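Long-range contact in Beta/alpha-amylase (Paenibacillus polymyxa, PDB 3VOC), which carries a beta-amylase domain that removes successive maltose units from the non-reducing ends of starch-like alpha-1,4-glucans: residues Gly273-Trp285 with Phe312-Met326. Numbering follows the deposited sequence. Where two conformers were deposited one is given.
Sequences GVRIGAKISGLHW and FKDADLDLTFTCLEM
R275 reaches across to two aspartates, D318 and D316. Its CB rests 3.4 Å from D318 OD2; CG stays close to that same oxygen, and CD is still near it. Bends at chi2 and chi3 (-52° and -60°) then fold the chain back, bringing NE and NH2 side-on to D318 OD1; the NH2 bond is 2.8 Å. Both nitrogens come from one face of that carboxylate, above its plane. CZ lies near both D318 OD1 and D316 OD1. At the far end NH1 and NH2 share D316 OD1, with NH2 at 2.9 Å, and this oxygen lies in the guanidinium plane while the D316 carboxylate is turned 59° from it. A water over one guanidinium face links I276 N to D316 O. With an alanine at R275, D316, just past the Schellman end of helix 305-315, would probably lose its charged mate, though D318 would keep K153 and R355 at OD2.

Beyond this network the strands pair in parallel: D318 N bonds to I276 O, A278 N to D318 O, T320 N to A278 O and I280 N to T320 O. On the outer side, toward the helices, I280 CG1 and CD1 meet F312 CE1 and, at a tight 3.5 Å each, L319 CD1, which in turn lies over a face of the F312 ring. K279 CG lies against T320 CB (3.7 Å), and the extended chain carries NZ on to E359, the probable proton acceptor. Farther along, M326 SD sits over one face of the H284 ring, 3.8 Å from NE2, while W285 CE3 lies over the opposite face and S336 holds ND1.

These are the fifth and sixth strands of the eight-stranded TIM barrel, joined by a beta-alpha-beta crossover; the first strand's C-terminal end and the loops that follow bring K279, H284 and T322, which probably bind substrate, to the glycoside hydrolase family 14 active site.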
loop_
_atom_site.group_PDB
_atom_site.type_symbol
_atom_site.label_atom_id
_atom_site.label_comp_id
_atom_site.label_asym_id
_atom_site.label_seq_id
_atom_site.Cartn_x
_atom_site.Cartn_y
_atom_site.Cartn_z
ATOM N N GLY A 273 4.235 -21.256 2.039
ATOM C CA GLY A 273 5.116 -21.157 3.203
ATOM C C GLY A 273 6.207 -20.115 3.008
ATOM O O GLY A 273 7.346 -20.300 3.448
ATOM N N VAL A 274 5.862 -19.005 2.366
ATOM C CA VAL A 274 6.833 -17.933 2.134
ATOM C C VAL A 274 6.457 -16.706 2.966
ATOM O O VAL A 274 5.354 -16.647 3.509
ATOM C CB VAL A 274 6.888 -17.544 0.639
ATOM C CG1 VAL A 274 7.493 -18.681 -0.208
ATOM C CG2 VAL A 274 5.480 -17.120 0.141
ATOM N N ARG A 275 7.373 -15.743 3.081
ATOM C CA ARG A 275 7.053 -14.443 3.710
ATOM C C ARG A 275 5.931 -13.731 2.950
ATOM O O ARG A 275 5.898 -13.747 1.714
ATOM C CB ARG A 275 8.282 -13.513 3.739
ATOM C CG ARG A 275 9.475 -13.996 4.578
ATOM C CD ARG A 275 9.059 -14.372 5.995
ATOM N NE ARG A 275 8.466 -13.237 6.697
ATOM C CZ ARG A 275 7.812 -13.323 7.850
ATOM N NH1 ARG A 275 7.647 -14.499 8.441
ATOM N NH2 ARG A 275 7.294 -12.231 8.411
ATOM N N ILE A 276 5.027 -13.107 3.702
ATOM C CA ILE A 276 3.949 -12.315 3.134
ATOM C C ILE A 276 4.198 -10.873 3.566
ATOM O O ILE A 276 4.573 -10.609 4.724
ATOM C CB ILE A 276 2.571 -12.803 3.651
ATOM C CG1 ILE A 276 2.401 -14.303 3.362
ATOM C CG2 ILE A 276 1.408 -11.981 3.037
ATOM C CD1 ILE A 276 1.260 -14.980 4.143
ATOM N N GLY A 277 4.004 -9.942 2.636
ATOM C CA GLY A 277 4.228 -8.547 2.951
ATOM C C GLY A 277 3.075 -7.625 2.592
ATOM O O GLY A 277 2.147 -7.998 1.857
ATOM N N ALA A 278 3.153 -6.402 3.093
ATOM C CA ALA A 278 2.218 -5.351 2.712
ATOM C C ALA A 278 2.984 -4.032 2.744
ATOM O O ALA A 278 4.120 -3.978 3.230
ATOM C CB ALA A 278 1.001 -5.310 3.650
ATOM N N LYS A 279 2.365 -2.979 2.222
ATOM C CA LYS A 279 3.063 -1.720 1.986
ATOM C C LYS A 279 2.472 -0.552 2.758
ATOM O O LYS A 279 1.249 -0.367 2.808
ATOM C CB LYS A 279 3.069 -1.399 0.492
ATOM C CG LYS A 279 3.481 -2.603 -0.384
ATOM C CD LYS A 279 3.541 -2.297 -1.897
ATOM C CE LYS A 279 4.034 -3.538 -2.674
ATOM N NZ LYS A 279 4.369 -3.258 -4.119
ATOM N N ILE A 280 3.364 0.236 3.353
ATOM C CA ILE A 280 2.983 1.512 3.938
ATOM C C ILE A 280 3.309 2.598 2.914
ATOM O O ILE A 280 4.375 2.570 2.286
ATOM C CB ILE A 280 3.704 1.735 5.297
ATOM C CG1 ILE A 280 3.167 0.741 6.347
ATOM C CG2 ILE A 280 3.538 3.204 5.808
ATOM C CD1 ILE A 280 3.850 0.877 7.737
ATOM N N SER A 281 2.372 3.527 2.733
ATOM C CA SER A 281 2.508 4.635 1.808
ATOM C C SER A 281 3.597 5.597 2.267
ATOM O O SER A 281 3.772 5.808 3.473
ATOM C CB SER A 281 1.180 5.400 1.756
ATOM O OG SER A 281 1.182 6.381 0.725
ATOM N N GLY A 282 4.278 6.221 1.308
ATOM C CA GLY A 282 5.247 7.271 1.613
ATOM C C GLY A 282 4.602 8.641 1.450
ATOM O O GLY A 282 4.634 9.220 0.356
ATOM N N LEU A 283 4.026 9.158 2.531
ATOM C CA LEU A 283 3.268 10.405 2.475
ATOM C C LEU A 283 4.188 11.537 2.942
ATOM O O LEU A 283 4.029 12.099 4.031
ATOM C CB LEU A 283 1.978 10.269 3.294
ATOM C CG LEU A 283 1.031 9.150 2.800
ATOM C CD1 LEU A 283 -0.105 8.938 3.792
ATOM C CD2 LEU A 283 0.449 9.522 1.411
ATOM N N HIS A 284 5.175 11.819 2.088
ATOM C CA HIS A 284 6.370 12.578 2.429
ATOM C C HIS A 284 6.185 14.100 2.404
ATOM O O HIS A 284 7.084 14.832 2.814
ATOM C CB HIS A 284 7.535 12.189 1.494
ATOM C CG HIS A 284 7.248 12.413 0.036
ATOM N ND1 HIS A 284 7.351 13.651 -0.566
ATOM C CD2 HIS A 284 6.857 11.555 -0.937
ATOM C CE1 HIS A 284 7.024 13.549 -1.843
ATOM N NE2 HIS A 284 6.718 12.288 -2.094
ATOM N N TRP A 285 5.039 14.568 1.926
ATOM C CA TRP A 285 4.822 16.015 1.799
ATOM C C TRP A 285 3.971 16.568 2.941
ATOM O O TRP A 285 3.229 15.819 3.584
ATOM C CB TRP A 285 4.253 16.359 0.421
ATOM C CG TRP A 285 2.936 15.734 0.053
ATOM C CD1 TRP A 285 1.714 16.345 0.064
ATOM C CD2 TRP A 285 2.713 14.405 -0.460
ATOM N NE1 TRP A 285 0.746 15.469 -0.378
ATOM C CE2 TRP A 285 1.333 14.280 -0.711
ATOM C CE3 TRP A 285 3.550 13.309 -0.721
ATOM C CZ2 TRP A 285 0.757 13.096 -1.203
ATOM C CZ3 TRP A 285 2.974 12.120 -1.214
ATOM C CH2 TRP A 285 1.592 12.033 -1.442
ATOM N N PHE A 312 2.370 -4.841 11.962
ATOM C CA PHE A 312 3.056 -5.694 10.982
ATOM C C PHE A 312 3.735 -6.875 11.682
ATOM O O PHE A 312 3.579 -8.023 11.270
ATOM C CB PHE A 312 4.087 -4.900 10.158
ATOM C CG PHE A 312 3.496 -4.212 8.969
ATOM C CD1 PHE A 312 2.755 -3.039 9.133
ATOM C CD2 PHE A 312 3.660 -4.739 7.687
ATOM C CE1 PHE A 312 2.184 -2.393 8.044
ATOM C CE2 PHE A 312 3.095 -4.094 6.568
ATOM C CZ PHE A 312 2.356 -2.910 6.753
ATOM N N LYS A 313 4.466 -6.581 12.755
ATOM C CA LYS A 313 5.144 -7.619 13.524
ATOM C C LYS A 313 4.131 -8.621 14.061
ATOM O O LYS A 313 4.333 -9.828 13.936
ATOM C CB LYS A 313 5.909 -7.009 14.699
ATOM C CG LYS A 313 6.859 -7.989 15.380
ATOM C CD LYS A 313 7.723 -7.267 16.415
ATOM C CE LYS A 313 8.717 -8.199 17.129
ATOM N NZ LYS A 313 9.628 -8.891 16.171
ATOM N N ASP A 314 3.055 -8.115 14.670
ATOM C CA ASP A 314 2.017 -8.979 15.260
ATOM C C ASP A 314 1.354 -9.853 14.202
ATOM O O ASP A 314 1.050 -11.023 14.470
ATOM C CB ASP A 314 0.939 -8.165 15.991
ATOM C CG ASP A 314 1.471 -7.456 17.231
ATOM O OD1 ASP A 314 2.579 -7.792 17.725
ATOM O OD2 ASP A 314 0.761 -6.555 17.718
ATOM N N ALA A 315 1.113 -9.283 13.015
ATOM C CA ALA A 315 0.472 -10.038 11.930
ATOM C C ALA A 315 1.455 -10.944 11.180
ATOM O O ALA A 315 1.061 -11.712 10.281
ATOM C CB ALA A 315 -0.228 -9.096 10.959
ATOM N N ASP A 316 2.728 -10.859 11.553
ATOM C CA ASP A 316 3.789 -11.617 10.893
ATOM C C ASP A 316 3.767 -11.339 9.390
ATOM O O ASP A 316 3.647 -12.255 8.570
ATOM C CB ASP A 316 3.682 -13.122 11.194
ATOM C CG ASP A 316 4.886 -13.897 10.697
ATOM O OD1 ASP A 316 5.995 -13.353 10.770
ATOM O OD2 ASP A 316 4.719 -15.045 10.227
ATOM N N LEU A 317 3.853 -10.048 9.073
ATOM C CA LEU A 317 3.976 -9.523 7.711
ATOM C C LEU A 317 5.242 -8.693 7.581
ATOM O O LEU A 317 5.612 -7.944 8.506
ATOM C CB LEU A 317 2.777 -8.637 7.363
ATOM C CG LEU A 317 1.395 -9.324 7.405
ATOM C CD1 LEU A 317 0.272 -8.328 7.234
ATOM C CD2 LEU A 317 1.279 -10.422 6.348
ATOM N N ASP A 318 5.904 -8.819 6.434
ATOM C CA ASP A 318 7.065 -7.992 6.143
ATOM C C ASP A 318 6.589 -6.633 5.672
ATOM O O ASP A 318 5.469 -6.504 5.184
ATOM C CB ASP A 318 7.940 -8.649 5.074
ATOM C CG ASP A 318 8.659 -9.898 5.583
ATOM O OD1 ASP A 318 8.519 -10.258 6.762
ATOM O OD2 ASP A 318 9.393 -10.510 4.795
ATOM N N LEU A 319 7.438 -5.625 5.822
ATOM C CA LEU A 319 7.042 -4.251 5.499
ATOM C C LEU A 319 7.770 -3.769 4.258
ATOM O O LEU A 319 9.003 -3.825 4.193
ATOM C CB LEU A 319 7.339 -3.314 6.685
ATOM C CG LEU A 319 7.200 -1.803 6.444
ATOM C CD1 LEU A 319 5.763 -1.522 6.131
ATOM C CD2 LEU A 319 7.634 -1.007 7.686
ATOM N N THR A 320 7.006 -3.298 3.275
ATOM C CA THR A 320 7.573 -2.634 2.116
ATOM C C THR A 320 7.371 -1.134 2.316
ATOM O O THR A 320 6.255 -0.665 2.619
ATOM C CB THR A 320 6.909 -3.109 0.805
ATOM O OG1 THR A 320 7.210 -4.498 0.604
ATOM C CG2 THR A 320 7.387 -2.278 -0.410
ATOM N N PHE A 321 8.450 -0.385 2.175
ATOM C CA PHE A 321 8.339 1.055 2.185
ATOM C C PHE A 321 8.871 1.607 0.875
ATOM O O PHE A 321 9.491 0.880 0.094
ATOM C CB PHE A 321 9.021 1.683 3.419
ATOM C CG PHE A 321 8.544 3.083 3.708
ATOM C CD1 PHE A 321 7.207 3.314 4.035
ATOM C CD2 PHE A 321 9.413 4.170 3.606
ATOM C CE1 PHE A 321 6.742 4.624 4.271
ATOM C CE2 PHE A 321 8.960 5.489 3.853
ATOM C CZ PHE A 321 7.628 5.710 4.179
ATOM N N THR A 322 8.606 2.888 0.630
ATOM C CA THR A 322 8.852 3.504 -0.667
ATOM C C THR A 322 9.544 4.855 -0.487
ATOM O O THR A 322 9.885 5.237 0.643
ATOM C CB THR A 322 7.513 3.649 -1.440
ATOM O OG1 THR A 322 7.758 4.245 -2.713
ATOM C CG2 THR A 322 6.527 4.508 -0.659
ATOM N N CYS A 323 9.752 5.570 -1.591
ATOM C CA CYS A 323 10.492 6.846 -1.615
ATOM C C CYS A 323 11.987 6.722 -1.332
ATOM O O CYS A 323 12.657 7.741 -1.096
ATOM C CB CYS A 323 9.912 7.897 -0.666
ATOM S SG CYS A 323 8.192 8.111 -0.826
ATOM N N LEU A 324 12.514 5.499 -1.401
ATOM C CA LEU A 324 13.936 5.270 -1.157
ATOM C C LEU A 324 14.886 6.071 -2.061
ATOM O O LEU A 324 16.054 6.308 -1.701
ATOM C CB LEU A 324 14.266 3.778 -1.238
ATOM C CG LEU A 324 14.211 3.046 0.100
ATOM C CD1 LEU A 324 12.782 2.958 0.646
ATOM C CD2 LEU A 324 14.788 1.640 -0.076
ATOM N N GLU A 325 14.384 6.496 -3.220
ATOM C CA GLU A 325 15.214 7.223 -4.185
ATOM C C GLU A 325 15.260 8.737 -3.973
ATOM O O GLU A 325 16.070 9.434 -4.623
ATOM C CB GLU A 325 14.761 6.915 -5.627
ATOM C CG GLU A 325 13.644 7.810 -6.196
ATOM C CD GLU A 325 12.226 7.508 -5.661
ATOM O OE1 GLU A 325 12.064 6.743 -4.677
ATOM O OE2 GLU A 325 11.262 8.057 -6.240
ATOM N N MET A 326 14.401 9.247 -3.088
ATOM C CA MET A 326 14.200 10.699 -2.943
ATOM C C MET A 326 15.057 11.338 -1.857
ATOM O O MET A 326 15.404 10.691 -0.869
ATOM C CB MET A 326 12.745 11.007 -2.624
ATOM C CG MET A 326 11.816 10.874 -3.784
ATOM S SD MET A 326 10.170 11.399 -3.283
ATOM C CE MET A 326 9.304 10.853 -4.766
HETATM O O HOH W 1 4.976 -13.636 6.400
#